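Local coordinates for hydrolase, putative (Plasmodium vivax, PDB 2B30), which is a putative hydrolase of the HAD superfamily, Cof-like subfamily IIB, that binds calcium and may act as a magnesium-dependent phosphatase, as is generally assigned to its family, at residues Thr193-Leu198 with Gly214-Thr219; Lys130-Gln135 with Leu182-Asp187; Gly24-Leu29 with Asn240-Val245. All blocks are in the same frame, centred on the assembly; numbering follows the deposited sequence.

Contact 1: residues Thr193-Leu198 with Gly214-Thr219; sequences TVIGNL and GHAEVT
Helix segment 193-198 lies over strand segment 216-219, with the two axes 10.5 Å apart at closest approach and their N-to-C directions only 21° from parallel. Ile-195 and Ala-216 are nearest by their CA atoms, and their side chains meet. This is helix-on-sheet packing in the six-stranded domain, consistent with the alpha/beta cap of subfamily IIB. Helix 191-201 covers part of one face of the six-stranded sheet, beside helix 117-129. Ile-195 and Leu-198 are one turn apart, and both point toward the strand. Ala-216 and Val-218 alternate with Glu-217 and point toward the helix. The contact is apolar and buried. CG1 of Ile-195 sits 4.0 Å from CB of Ala-216. CG1 is anti to the carbonyl carbon (chi1 -66°), and CD1 carries the side chain on toward the turn before the strand. Leu-198 uses one branch, CD2, for two neighbours: it touches CB of Ala-216 at 4.2 Å and CG2 of Val-218 at 4.3 Å. Ala-216 thus meets both helix residues. His-215 points away from the helix, and its ND1 is hydrogen-bonded to Leu-186 N. Tyr-126 and Leu-123 of helix 117-129 continue the apolar layer beside Leu-198 and Val-218. At the start of the strand segment, CD1 of Ile-195 lies 3.7 Å from O of Gly-214, which is hydrogen-bonded to Ser-191 OG.

Contact 2: residues Lys130-Gln135 with Leu182-Asp187; sequences KNLVNQ and LMIVLD
Gln-135 lies across the Leu-186 side chain at about a right angle and turns its amide to the backbone of Val-185. Its CG stands between the backbone N and the carbonyl carbon (chi1 49°), and the chain is extended beyond CG. This brings the terminal amide back alongside the other segment. NE2 donates to O of Val-185 at 2.9 Å, with an N-H...O angle of 163°. The acceptor lies 11° out of the amide plane, so the bond is nearly flat with the amide. The backbone of Gln-135 makes a second bond: its O accepts from N of Val-185, also at 2.9 Å. One residue therefore uses its main chain and its side chain to hold both the N-H and the C=O of Val-185. The NE2 bond should limit rotation of the amide; the backbone bond fixes the main chain next to it. NE2 is also 3.9 Å from CD1 of Leu-186.

Residues 182-184 are the end of strand 181-184 in the six-stranded sheet of the probable cap domain. Residues 130-135 link helix 117-129 to strand 136-140, the antiparallel neighbour of strand 181-184. The helix ends in a Schellman motif with Asn-131 as its C-prime residue, and the chain then turns toward the sheet.

Leu-132 supplies the apolar part. Its CD2 branch reaches CD1 of Leu-186 at 4.0 Å and CG2 of Ile-184 at 4.2 Å, and the Leu-132 side chain as a whole crosses both at about a right angle. Helix 191-201 closes over this cluster: Val-194 packs on Leu-132, Leu-198 on Ile-184 and Ile-195 on Leu-186.

Contact 3: residues Gly24-Leu29 with Asn240-Val245; sequences GADIKL and NDQVLV
Leu-29 forms a parallel beta bridge with Val-243: its N and O bond to Gln-242 and Leu-244, the residues on either side. The bridge lies where strands 29-33 and 243-247 begin, in the Rossmann-like core sheet of the HAD fold. O of Gln-242 accepts two N-H groups. Lys-28 N approaches in the carbonyl plane, on a lone pair, at 2.9 Å; Leu-29 N is longer at 3.3 Å and tilted 19° from that plane. Leu-244 N then donates to Leu-29 O at 3.0 Å.

Apolar contacts flank these bonds. CD1 of Ile-27 meets CD1 of Leu-244 at 3.6 Å, and Val-296 of helix 288-297 packs on both residues. On the sheet face of Leu-29 and Val-243, CD1 of Leu-29 is 4.3 Å from CG2 of Val-243.

Polar side chains gather at the solvent-exposed end of the contact, ahead of the strands. The Gln-242 amide lies beside the Asp-26 carboxylate, the two planes 56° apart, while OE1 of Gln-242 accepts from Ser-239 N. OD2 of Asp-26 forms a salt bridge with NZ of Lys-28 (3.6 Å). A water links the segments: it accepts from Asp-26 N and donates to Asp-241 O at 2.7 Å.

Contacts 1 and 2 are neighbours, with centres about 9 Å apart. They share the six-stranded sheet, in which strands 181-184 and 216-220 are adjacent, and helix 191-201 follows strand 181-184 in the chain. A probable hydrogen bond between Ala-216 O and Ile-184 N joins the two strands. Along the chain, contact 2 closes before contact 1 opens. Both are nested within the long loop closed by contact 3. Contact 3 lies on the opposite side of the chain's centre, about 34 Å from contact 1 and about 39 Å from contact 2 between centres. It joins two central strands of the eight-stranded sheet, which lead toward calcium ligands Asp-33 and Asp-248. The probable cap is thus an insertion within the core domain.

Contact 1: residues Thr193-Leu198 with Gly214-Thr219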
ATOM      1  N   THR A 193     -20.542 -12.035 -10.885  1.00 60.82           N
ATOM      2  CA  THR A 193     -20.625 -13.426 -10.398  1.00 60.17           C
ATOM      3  C   THR A 193     -19.268 -14.128 -10.354  1.00 58.89           C
ATOM      4  O   THR A 193     -18.874 -14.672  -9.322  1.00 58.61           O
ATOM      5  CB  THR A 193     -21.569 -14.293 -11.276  1.00 60.35           C
ATOM      6  OG1 THR A 193     -22.727 -13.535 -11.656  1.00 60.48           O
ATOM      7  CG2 THR A 193     -21.999 -15.549 -10.522  1.00 59.46           C
ATOM      8  N   VAL A 194     -18.566 -14.114 -11.483  1.00 57.57           N
ATOM      9  CA  VAL A 194     -17.300 -14.832 -11.615  1.00 55.58           C
ATOM     10  C   VAL A 194     -16.196 -14.209 -10.767  1.00 53.47           C
ATOM     11  O   VAL A 194     -15.429 -14.941 -10.138  1.00 55.57           O
ATOM     12  CB  VAL A 194     -16.837 -14.927 -13.092  1.00 56.15           C
ATOM     13  CG1 VAL A 194     -15.400 -15.458 -13.189  1.00 54.74           C
ATOM     14  CG2 VAL A 194     -17.797 -15.818 -13.892  1.00 55.87           C
ATOM     15  N   ILE A 195     -16.102 -12.881 -10.743  1.00 49.56           N
ATOM     16  CA  ILE A 195     -15.067 -12.228  -9.939  1.00 46.95           C
ATOM     17  C   ILE A 195     -15.341 -12.423  -8.454  1.00 47.75           C
ATOM     18  O   ILE A 195     -14.413 -12.685  -7.682  1.00 48.69           O
ATOM     19  CB  ILE A 195     -14.927 -10.751 -10.262  1.00 46.15           C
ATOM     20  CG1 ILE A 195     -14.419 -10.592 -11.697  1.00 47.56           C
ATOM     21  CG2 ILE A 195     -13.965 -10.085  -9.275  1.00 43.58           C
ATOM     22  CD1 ILE A 195     -14.591  -9.198 -12.255  1.00 50.63           C
ATOM     23  N   GLY A 196     -16.611 -12.325  -8.062  1.00 46.98           N
ATOM     24  CA  GLY A 196     -17.022 -12.650  -6.694  1.00 46.04           C
ATOM     25  C   GLY A 196     -16.444 -13.966  -6.207  1.00 45.43           C
ATOM     26  O   GLY A 196     -15.717 -13.998  -5.222  1.00 43.61           O
ATOM     27  N   ASN A 197     -16.748 -15.049  -6.918  1.00 47.27           N
ATOM     28  CA  ASN A 197     -16.246 -16.389  -6.552  1.00 49.78           C
ATOM     29  C   ASN A 197     -14.730 -16.489  -6.635  1.00 50.49           C
ATOM     30  O   ASN A 197     -14.109 -17.265  -5.903  1.00 50.23           O
ATOM     31  CB  ASN A 197     -16.860 -17.472  -7.446  1.00 50.56           C
ATOM     32  CG  ASN A 197     -18.365 -17.348  -7.562  1.00 51.18           C
ATOM     33  OD1 ASN A 197     -19.064 -17.180  -6.566  1.00 53.15           O
ATOM     34  ND2 ASN A 197     -18.869 -17.407  -8.785  1.00 53.20           N
ATOM     35  N   LEU A 198     -14.142 -15.715  -7.546  1.00 51.83           N
ATOM     36  CA  LEU A 198     -12.688 -15.657  -7.689  1.00 52.32           C
ATOM     37  C   LEU A 198     -12.060 -14.954  -6.475  1.00 52.34           C
ATOM     38  O   LEU A 198     -11.084 -15.441  -5.893  1.00 52.09           O
ATOM     39  CB  LEU A 198     -12.312 -14.945  -8.997  1.00 52.05           C
ATOM     40  CG  LEU A 198     -10.880 -15.046  -9.526  1.00 49.78           C
ATOM     41  CD1 LEU A 198     -10.454 -16.491  -9.758  1.00 47.35           C
ATOM     42  CD2 LEU A 198     -10.769 -14.247 -10.818  1.00 50.45           C
ATOM     43  N   GLY A 214     -15.219  -4.603 -16.647  1.00 57.06           N
ATOM     44  CA  GLY A 214     -15.610  -5.751 -15.819  1.00 55.03           C
ATOM     45  C   GLY A 214     -14.793  -7.015 -16.025  1.00 54.20           C
ATOM     46  O   GLY A 214     -15.250  -8.110 -15.690  1.00 54.64           O
ATOM     47  N   HIS A 215     -13.586  -6.868 -16.576  1.00 53.01           N
ATOM     48  CA  HIS A 215     -12.653  -7.991 -16.737  1.00 49.35           C
ATOM     49  C   HIS A 215     -11.795  -8.117 -15.472  1.00 45.20           C
ATOM     50  O   HIS A 215     -11.644  -7.149 -14.723  1.00 40.83           O
ATOM     51  CB  HIS A 215     -11.762  -7.790 -17.970  1.00 50.45           C
ATOM     52  CG  HIS A 215     -12.515  -7.441 -19.223  1.00 52.47           C
ATOM     53  ND1 HIS A 215     -13.402  -8.307 -19.829  1.00 50.26           N
ATOM     54  CD2 HIS A 215     -12.499  -6.323 -19.991  1.00 52.79           C
ATOM     55  CE1 HIS A 215     -13.908  -7.733 -20.908  1.00 49.94           C
ATOM     56  NE2 HIS A 215     -13.374  -6.530 -21.030  1.00 49.53           N
ATOM     57  N   ALA A 216     -11.248  -9.306 -15.229  1.00 42.95           N
ATOM     58  CA  ALA A 216     -10.401  -9.540 -14.044  1.00 42.14           C
ATOM     59  C   ALA A 216      -8.919  -9.531 -14.407  1.00 40.18           C
ATOM     60  O   ALA A 216      -8.492 -10.307 -15.240  1.00 38.12           O
ATOM     61  CB  ALA A 216     -10.763 -10.860 -13.368  1.00 41.14           C
ATOM     62  N   GLU A 217      -8.151  -8.639 -13.785  1.00 39.59           N
ATOM     63  CA  GLU A 217      -6.696  -8.649 -13.890  1.00 38.86           C
ATOM     64  C   GLU A 217      -6.140  -9.284 -12.625  1.00 35.67           C
ATOM     65  O   GLU A 217      -6.322  -8.747 -11.534  1.00 35.34           O
ATOM     66  CB  GLU A 217      -6.151  -7.229 -14.049  1.00 38.34           C
ATOM     67  CG  GLU A 217      -6.195  -6.702 -15.473  1.00 40.91           C
ATOM     68  CD  GLU A 217      -5.508  -5.342 -15.629  1.00 46.02           C
ATOM     69  OE1 GLU A 217      -5.620  -4.472 -14.720  1.00 50.32           O
ATOM     70  OE2 GLU A 217      -4.849  -5.140 -16.678  1.00 55.14           O
ATOM     71  N   VAL A 218      -5.471 -10.424 -12.779  1.00 34.12           N
ATOM     72  CA  VAL A 218      -4.946 -11.210 -11.650  1.00 31.65           C
ATOM     73  C   VAL A 218      -3.423 -11.111 -11.560  1.00 30.38           C
ATOM     74  O   VAL A 218      -2.729 -11.547 -12.461  1.00 28.90           O
ATOM     75  CB  VAL A 218      -5.320 -12.686 -11.814  1.00 30.00           C
ATOM     76  CG1 VAL A 218      -4.808 -13.513 -10.651  1.00 32.25           C
ATOM     77  CG2 VAL A 218      -6.819 -12.818 -11.942  1.00 35.03           C
ATOM     78  N   THR A 219      -2.914 -10.544 -10.468  1.00 32.18           N
ATOM     79  CA  THR A 219      -1.462 -10.435 -10.232  1.00 32.93           C
ATOM     80  C   THR A 219      -1.088 -10.981  -8.862  1.00 33.47           C
ATOM     81  O   THR A 219      -1.960 -11.320  -8.060  1.00 34.68           O
ATOM     82  CB  THR A 219      -0.977  -8.976 -10.336  1.00 34.00           C
ATOM     83  OG1 THR A 219      -1.878  -8.109  -9.631  1.00 37.08           O
ATOM     84  CG2 THR A 219      -0.901  -8.542 -11.789  1.00 34.85           C
TER

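Contact 2: residues Lys130-Gln135 with Leu182-Asp187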
ATOM      1  N   LYS A 130     -13.807 -24.136 -13.530  1.00 48.12           N
ATOM      2  CA  LYS A 130     -14.826 -23.163 -13.931  1.00 47.38           C
ATOM      3  C   LYS A 130     -14.839 -22.870 -15.446  1.00 46.09           C
ATOM      4  O   LYS A 130     -15.457 -21.905 -15.873  1.00 43.85           O
ATOM      5  CB  LYS A 130     -14.601 -21.852 -13.168  1.00 48.09           C
ATOM      6  CG  LYS A 130     -14.719 -21.974 -11.660  1.00 48.89           C
ATOM      7  CD  LYS A 130     -16.169 -21.898 -11.194  1.00 48.70           C
ATOM      8  CE  LYS A 130     -16.284 -21.933  -9.670  1.00 48.39           C
ATOM      9  NZ  LYS A 130     -17.702 -21.793  -9.219  1.00 47.91           N
ATOM     10  N   ASN A 131     -14.169 -23.696 -16.249  1.00 46.83           N
ATOM     11  CA  ASN A 131     -14.016 -23.453 -17.692  1.00 48.21           C
ATOM     12  C   ASN A 131     -13.863 -21.963 -18.067  1.00 47.59           C
ATOM     13  O   ASN A 131     -14.600 -21.413 -18.887  1.00 48.05           O
ATOM     14  CB  ASN A 131     -15.149 -24.135 -18.484  1.00 49.46           C
ATOM     15  CG  ASN A 131     -14.824 -25.588 -18.839  1.00 53.12           C
ATOM     16  OD1 ASN A 131     -14.788 -26.467 -17.975  1.00 55.56           O
ATOM     17  ND2 ASN A 131     -14.588 -25.838 -20.121  1.00 54.30           N
ATOM     18  N   LEU A 132     -12.879 -21.327 -17.442  1.00 47.26           N
ATOM     19  CA  LEU A 132     -12.519 -19.941 -17.733  1.00 45.45           C
ATOM     20  C   LEU A 132     -11.185 -19.816 -18.478  1.00 42.80           C
ATOM     21  O   LEU A 132     -10.846 -18.734 -18.957  1.00 39.29           O
ATOM     22  CB  LEU A 132     -12.477 -19.137 -16.430  1.00 46.14           C
ATOM     23  CG  LEU A 132     -13.858 -18.675 -15.942  1.00 46.85           C
ATOM     24  CD1 LEU A 132     -13.812 -18.224 -14.484  1.00 44.65           C
ATOM     25  CD2 LEU A 132     -14.421 -17.563 -16.858  1.00 45.05           C
ATOM     26  N   VAL A 133     -10.451 -20.925 -18.590  1.00 41.08           N
ATOM     27  CA  VAL A 133      -9.168 -20.945 -19.289  1.00 42.78           C
ATOM     28  C   VAL A 133      -9.240 -20.485 -20.767  1.00 44.92           C
ATOM     29  O   VAL A 133      -8.310 -19.825 -21.251  1.00 46.12           O
ATOM     30  CB  VAL A 133      -8.527 -22.349 -19.219  1.00 42.52           C
ATOM     31  CG1 VAL A 133      -7.263 -22.425 -20.081  1.00 43.97           C
ATOM     32  CG2 VAL A 133      -8.205 -22.711 -17.782  1.00 43.31           C
ATOM     33  N   ASN A 134     -10.321 -20.822 -21.479  1.00 45.51           N
ATOM     34  CA  ASN A 134     -10.448 -20.445 -22.903  1.00 46.42           C
ATOM     35  C   ASN A 134     -10.896 -18.989 -23.133  1.00 46.37           C
ATOM     36  O   ASN A 134     -11.238 -18.618 -24.257  1.00 47.86           O
ATOM     37  CB  ASN A 134     -11.352 -21.424 -23.686  1.00 46.06           C
ATOM     38  CG  ASN A 134     -10.852 -22.889 -23.639  1.00 49.51           C
ATOM     39  OD1 ASN A 134      -9.646 -23.166 -23.676  1.00 47.04           O
ATOM     40  ND2 ASN A 134     -11.798 -23.830 -23.565  1.00 47.28           N
ATOM     41  N   GLN A 135     -10.873 -18.163 -22.084  1.00 44.07           N
ATOM     42  CA  GLN A 135     -11.100 -16.717 -22.231  1.00 42.02           C
ATOM     43  C   GLN A 135     -10.120 -15.902 -21.379  1.00 41.32           C
ATOM     44  O   GLN A 135     -10.399 -14.750 -21.011  1.00 40.54           O
ATOM     45  CB  GLN A 135     -12.545 -16.374 -21.879  1.00 40.80           C
ATOM     46  CG  GLN A 135     -13.008 -16.967 -20.569  1.00 41.34           C
ATOM     47  CD  GLN A 135     -14.505 -16.933 -20.419  1.00 38.22           C
ATOM     48  OE1 GLN A 135     -15.179 -17.940 -20.637  1.00 38.19           O
ATOM     49  NE2 GLN A 135     -15.038 -15.774 -20.060  1.00 32.69           N
ATOM     50  N   LEU A 182      -2.751 -12.889 -15.186  1.00 35.49           N
ATOM     51  CA  LEU A 182      -3.836 -13.457 -15.987  1.00 40.54           C
ATOM     52  C   LEU A 182      -4.941 -12.407 -16.091  1.00 42.78           C
ATOM     53  O   LEU A 182      -5.476 -11.964 -15.068  1.00 42.64           O
ATOM     54  CB  LEU A 182      -4.407 -14.737 -15.362  1.00 40.16           C
ATOM     55  CG  LEU A 182      -3.470 -15.871 -14.954  1.00 44.18           C
ATOM     56  CD1 LEU A 182      -4.282 -17.112 -14.660  1.00 47.79           C
ATOM     57  CD2 LEU A 182      -2.460 -16.184 -16.026  1.00 49.67           C
ATOM     58  N   MET A 183      -5.260 -11.990 -17.315  1.00 45.07           N
ATOM     59  CA  MET A 183      -6.406 -11.117 -17.544  1.00 47.48           C
ATOM     60  C   MET A 183      -7.556 -11.955 -18.055  1.00 47.56           C
ATOM     61  O   MET A 183      -7.581 -12.332 -19.226  1.00 50.52           O
ATOM     62  CB  MET A 183      -6.095 -10.025 -18.558  1.00 48.78           C
ATOM     63  CG  MET A 183      -7.189  -8.975 -18.647  1.00 49.46           C
ATOM     64  SD  MET A 183      -7.363  -8.342 -20.312  1.00 52.85           S
ATOM     65  CE  MET A 183      -8.695  -7.157 -20.081  1.00 54.44           C
ATOM     66  N   ILE A 184      -8.507 -12.251 -17.176  1.00 47.83           N
ATOM     67  CA  ILE A 184      -9.675 -13.043 -17.553  1.00 48.09           C
ATOM     68  C   ILE A 184     -10.690 -12.116 -18.232  1.00 48.20           C
ATOM     69  O   ILE A 184     -11.271 -11.237 -17.590  1.00 48.27           O
ATOM     70  CB  ILE A 184     -10.307 -13.754 -16.334  1.00 47.74           C
ATOM     71  CG1 ILE A 184      -9.250 -14.574 -15.578  1.00 46.48           C
ATOM     72  CG2 ILE A 184     -11.440 -14.673 -16.771  1.00 48.71           C
ATOM     73  CD1 ILE A 184      -9.794 -15.294 -14.351  1.00 46.36           C
ATOM     74  N   VAL A 185     -10.875 -12.307 -19.536  1.00 47.95           N
ATOM     75  CA  VAL A 185     -11.859 -11.543 -20.291  1.00 48.75           C
ATOM     76  C   VAL A 185     -13.249 -12.074 -19.959  1.00 49.10           C
ATOM     77  O   VAL A 185     -13.514 -13.269 -20.073  1.00 48.08           O
ATOM     78  CB  VAL A 185     -11.586 -11.610 -21.806  1.00 48.38           C
ATOM     79  CG1 VAL A 185     -12.722 -10.985 -22.586  1.00 49.26           C
ATOM     80  CG2 VAL A 185     -10.273 -10.908 -22.136  1.00 47.94           C
ATOM     81  N   LEU A 186     -14.123 -11.174 -19.530  1.00 51.94           N
ATOM     82  CA  LEU A 186     -15.410 -11.553 -18.967  1.00 55.53           C
ATOM     83  C   LEU A 186     -16.575 -10.930 -19.722  1.00 57.91           C
ATOM     84  O   LEU A 186     -16.492  -9.813 -20.243  1.00 58.29           O
ATOM     85  CB  LEU A 186     -15.467 -11.186 -17.475  1.00 54.75           C
ATOM     86  CG  LEU A 186     -15.394 -12.323 -16.440  1.00 56.67           C
ATOM     87  CD1 LEU A 186     -14.572 -13.516 -16.886  1.00 55.98           C
ATOM     88  CD2 LEU A 186     -14.878 -11.802 -15.094  1.00 57.88           C
ATOM     89  N   ASP A 187     -17.659 -11.696 -19.779  1.00 60.91           N
ATOM     90  CA  ASP A 187     -18.891 -11.292 -20.421  1.00 62.96           C
ATOM     91  C   ASP A 187     -19.619 -10.388 -19.431  1.00 63.98           C
ATOM     92  O   ASP A 187     -19.889 -10.815 -18.303  1.00 64.85           O
ATOM     93  CB  ASP A 187     -19.712 -12.550 -20.722  1.00 64.53           C
ATOM     94  CG  ASP A 187     -20.858 -12.302 -21.672  1.00 66.37           C
ATOM     95  OD1 ASP A 187     -21.446 -11.201 -21.632  1.00 69.80           O
ATOM     96  OD2 ASP A 187     -21.180 -13.229 -22.446  1.00 65.71           O
TER

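Contact 3: residues Gly24-Leu29 with Asn240-Val245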
ATOM      1  N   GLY A  24       2.682  25.759  -5.496  1.00 48.00           N
ATOM      2  CA  GLY A  24       4.064  25.592  -5.004  1.00 48.60           C
ATOM      3  C   GLY A  24       4.663  24.182  -5.074  1.00 48.47           C
ATOM      4  O   GLY A  24       5.560  23.841  -4.299  1.00 46.32           O
ATOM      5  N   ALA A  25       4.171  23.372  -6.009  1.00 47.43           N
ATOM      6  CA  ALA A  25       4.638  22.004  -6.184  1.00 45.38           C
ATOM      7  C   ALA A  25       5.968  21.993  -6.919  1.00 45.00           C
ATOM      8  O   ALA A  25       6.090  22.592  -7.982  1.00 44.84           O
ATOM      9  CB  ALA A  25       3.615  21.205  -6.976  1.00 45.39           C
ATOM     10  N   ASP A  26       6.949  21.288  -6.359  1.00 45.91           N
ATOM     11  CA  ASP A  26       8.258  21.094  -6.993  1.00 46.45           C
ATOM     12  C   ASP A  26       8.321  19.728  -7.678  1.00 45.75           C
ATOM     13  O   ASP A  26       9.132  18.875  -7.319  1.00 49.60           O
ATOM     14  CB  ASP A  26       9.359  21.212  -5.935  1.00 48.84           C
ATOM     15  CG  ASP A  26      10.756  21.116  -6.518  1.00 49.24           C
ATOM     16  OD1 ASP A  26      11.012  21.757  -7.552  1.00 50.15           O
ATOM     17  OD2 ASP A  26      11.595  20.393  -5.939  1.00 52.77           O
ATOM     18  N   ILE A  27       7.470  19.529  -8.675  1.00 44.41           N
ATOM     19  CA  ILE A  27       7.323  18.235  -9.331  1.00 44.59           C
ATOM     20  C   ILE A  27       8.527  17.866 -10.192  1.00 44.29           C
ATOM     21  O   ILE A  27       8.973  18.658 -11.023  1.00 43.43           O
ATOM     22  CB  ILE A  27       6.043  18.197 -10.206  1.00 45.47           C
ATOM     23  CG1 ILE A  27       4.800  18.238  -9.316  1.00 46.64           C
ATOM     24  CG2 ILE A  27       6.003  16.944 -11.101  1.00 46.35           C
ATOM     25  CD1 ILE A  27       3.556  18.721 -10.040  1.00 48.71           C
ATOM     26  N   LYS A  28       9.019  16.642  -9.987  1.00 43.52           N
ATOM     27  CA  LYS A  28      10.116  16.074 -10.769  1.00 43.66           C
ATOM     28  C   LYS A  28       9.774  14.743 -11.471  1.00 40.93           C
ATOM     29  O   LYS A  28      10.559  14.275 -12.306  1.00 37.89           O
ATOM     30  CB  LYS A  28      11.349  15.914  -9.866  1.00 43.81           C
ATOM     31  CG  LYS A  28      11.964  17.253  -9.524  1.00 46.14           C
ATOM     32  CD  LYS A  28      13.070  17.168  -8.492  1.00 49.75           C
ATOM     33  CE  LYS A  28      13.604  18.575  -8.142  1.00 52.53           C
ATOM     34  NZ  LYS A  28      14.536  18.590  -6.959  1.00 57.26           N
ATOM     35  N   LEU A  29       8.615  14.151 -11.148  1.00 38.92           N
ATOM     36  CA  LEU A  29       8.208  12.845 -11.691  1.00 36.76           C
ATOM     37  C   LEU A  29       6.753  12.890 -12.122  1.00 36.82           C
ATOM     38  O   LEU A  29       5.883  13.216 -11.309  1.00 37.49           O
ATOM     39  CB  LEU A  29       8.357  11.750 -10.633  1.00 35.35           C
ATOM     40  CG  LEU A  29       8.855  10.365 -11.071  1.00 33.28           C
ATOM     41  CD1 LEU A  29       8.456   9.310 -10.037  1.00 34.17           C
ATOM     42  CD2 LEU A  29       8.392   9.950 -12.441  1.00 30.58           C
ATOM     43  N   ASN A 240       7.956  11.911  -2.217  1.00 33.45           N
ATOM     44  CA  ASN A 240       6.519  11.951  -2.495  1.00 34.30           C
ATOM     45  C   ASN A 240       6.053  13.366  -2.894  1.00 35.13           C
ATOM     46  O   ASN A 240       5.355  13.530  -3.876  1.00 34.32           O
ATOM     47  CB  ASN A 240       5.758  11.437  -1.262  1.00 34.03           C
ATOM     48  CG  ASN A 240       4.244  11.523  -1.411  1.00 34.46           C
ATOM     49  OD1 ASN A 240       3.680  12.592  -1.699  1.00 29.50           O
ATOM     50  ND2 ASN A 240       3.572  10.395  -1.188  1.00 32.41           N
ATOM     51  N   ASP A 241       6.442  14.371  -2.110  1.00 37.54           N
ATOM     52  CA  ASP A 241       6.317  15.794  -2.475  1.00 39.33           C
ATOM     53  C   ASP A 241       6.469  16.059  -3.972  1.00 38.97           C
ATOM     54  O   ASP A 241       5.793  16.925  -4.516  1.00 39.89           O
ATOM     55  CB  ASP A 241       7.440  16.619  -1.791  1.00 41.32           C
ATOM     56  CG  ASP A 241       6.993  17.337  -0.534  1.00 44.51           C
ATOM     57  OD1 ASP A 241       5.784  17.596  -0.339  1.00 50.80           O
ATOM     58  OD2 ASP A 241       7.887  17.676   0.266  1.00 51.15           O
ATOM     59  N   GLN A 242       7.411  15.364  -4.611  1.00 37.21           N
ATOM     60  CA  GLN A 242       7.817  15.667  -5.986  1.00 35.64           C
ATOM     61  C   GLN A 242       7.102  14.846  -7.052  1.00 34.89           C
ATOM     62  O   GLN A 242       7.420  14.951  -8.227  1.00 36.07           O
ATOM     63  CB  GLN A 242       9.318  15.458  -6.121  1.00 35.18           C
ATOM     64  CG  GLN A 242      10.113  16.356  -5.209  1.00 35.06           C
ATOM     65  CD  GLN A 242      11.556  15.959  -5.130  1.00 31.64           C
ATOM     66  OE1 GLN A 242      11.874  14.778  -5.089  1.00 28.55           O
ATOM     67  NE2 GLN A 242      12.444  16.946  -5.100  1.00 33.06           N
ATOM     68  N   VAL A 243       6.126  14.048  -6.646  1.00 33.64           N
ATOM     69  CA  VAL A 243       5.485  13.110  -7.549  1.00 33.99           C
ATOM     70  C   VAL A 243       4.097  13.599  -7.918  1.00 33.37           C
ATOM     71  O   VAL A 243       3.275  13.811  -7.028  1.00 33.55           O
ATOM     72  CB  VAL A 243       5.375  11.721  -6.879  1.00 33.72           C
ATOM     73  CG1 VAL A 243       4.616  10.761  -7.765  1.00 33.57           C
ATOM     74  CG2 VAL A 243       6.764  11.179  -6.562  1.00 32.24           C
ATOM     75  N   LEU A 244       3.841  13.777  -9.216  1.00 32.32           N
ATOM     76  CA  LEU A 244       2.490  14.053  -9.700  1.00 34.12           C
ATOM     77  C   LEU A 244       1.936  12.853 -10.450  1.00 36.55           C
ATOM     78  O   LEU A 244       2.575  12.331 -11.363  1.00 38.74           O
ATOM     79  CB  LEU A 244       2.438  15.277 -10.615  1.00 35.05           C
ATOM     80  CG  LEU A 244       1.070  15.494 -11.307  1.00 32.11           C
ATOM     81  CD1 LEU A 244       0.588  16.904 -11.118  1.00 33.80           C
ATOM     82  CD2 LEU A 244       1.099  15.128 -12.780  1.00 31.57           C
ATOM     83  N   VAL A 245       0.714  12.470 -10.093  1.00 36.48           N
ATOM     84  CA  VAL A 245       0.107  11.237 -10.579  1.00 35.86           C
ATOM     85  C   VAL A 245      -1.332  11.488 -11.052  1.00 34.73           C
ATOM     86  O   VAL A 245      -2.030  12.349 -10.506  1.00 33.63           O
ATOM     87  CB  VAL A 245       0.157  10.136  -9.482  1.00 35.18           C
ATOM     88  CG1 VAL A 245      -0.681  10.509  -8.288  1.00 35.13           C
ATOM     89  CG2 VAL A 245      -0.290   8.797 -10.029  1.00 37.61           C
TER
HETATM   90  O   HOH W   1       6.570  19.507  -4.005  1.00 23.86           O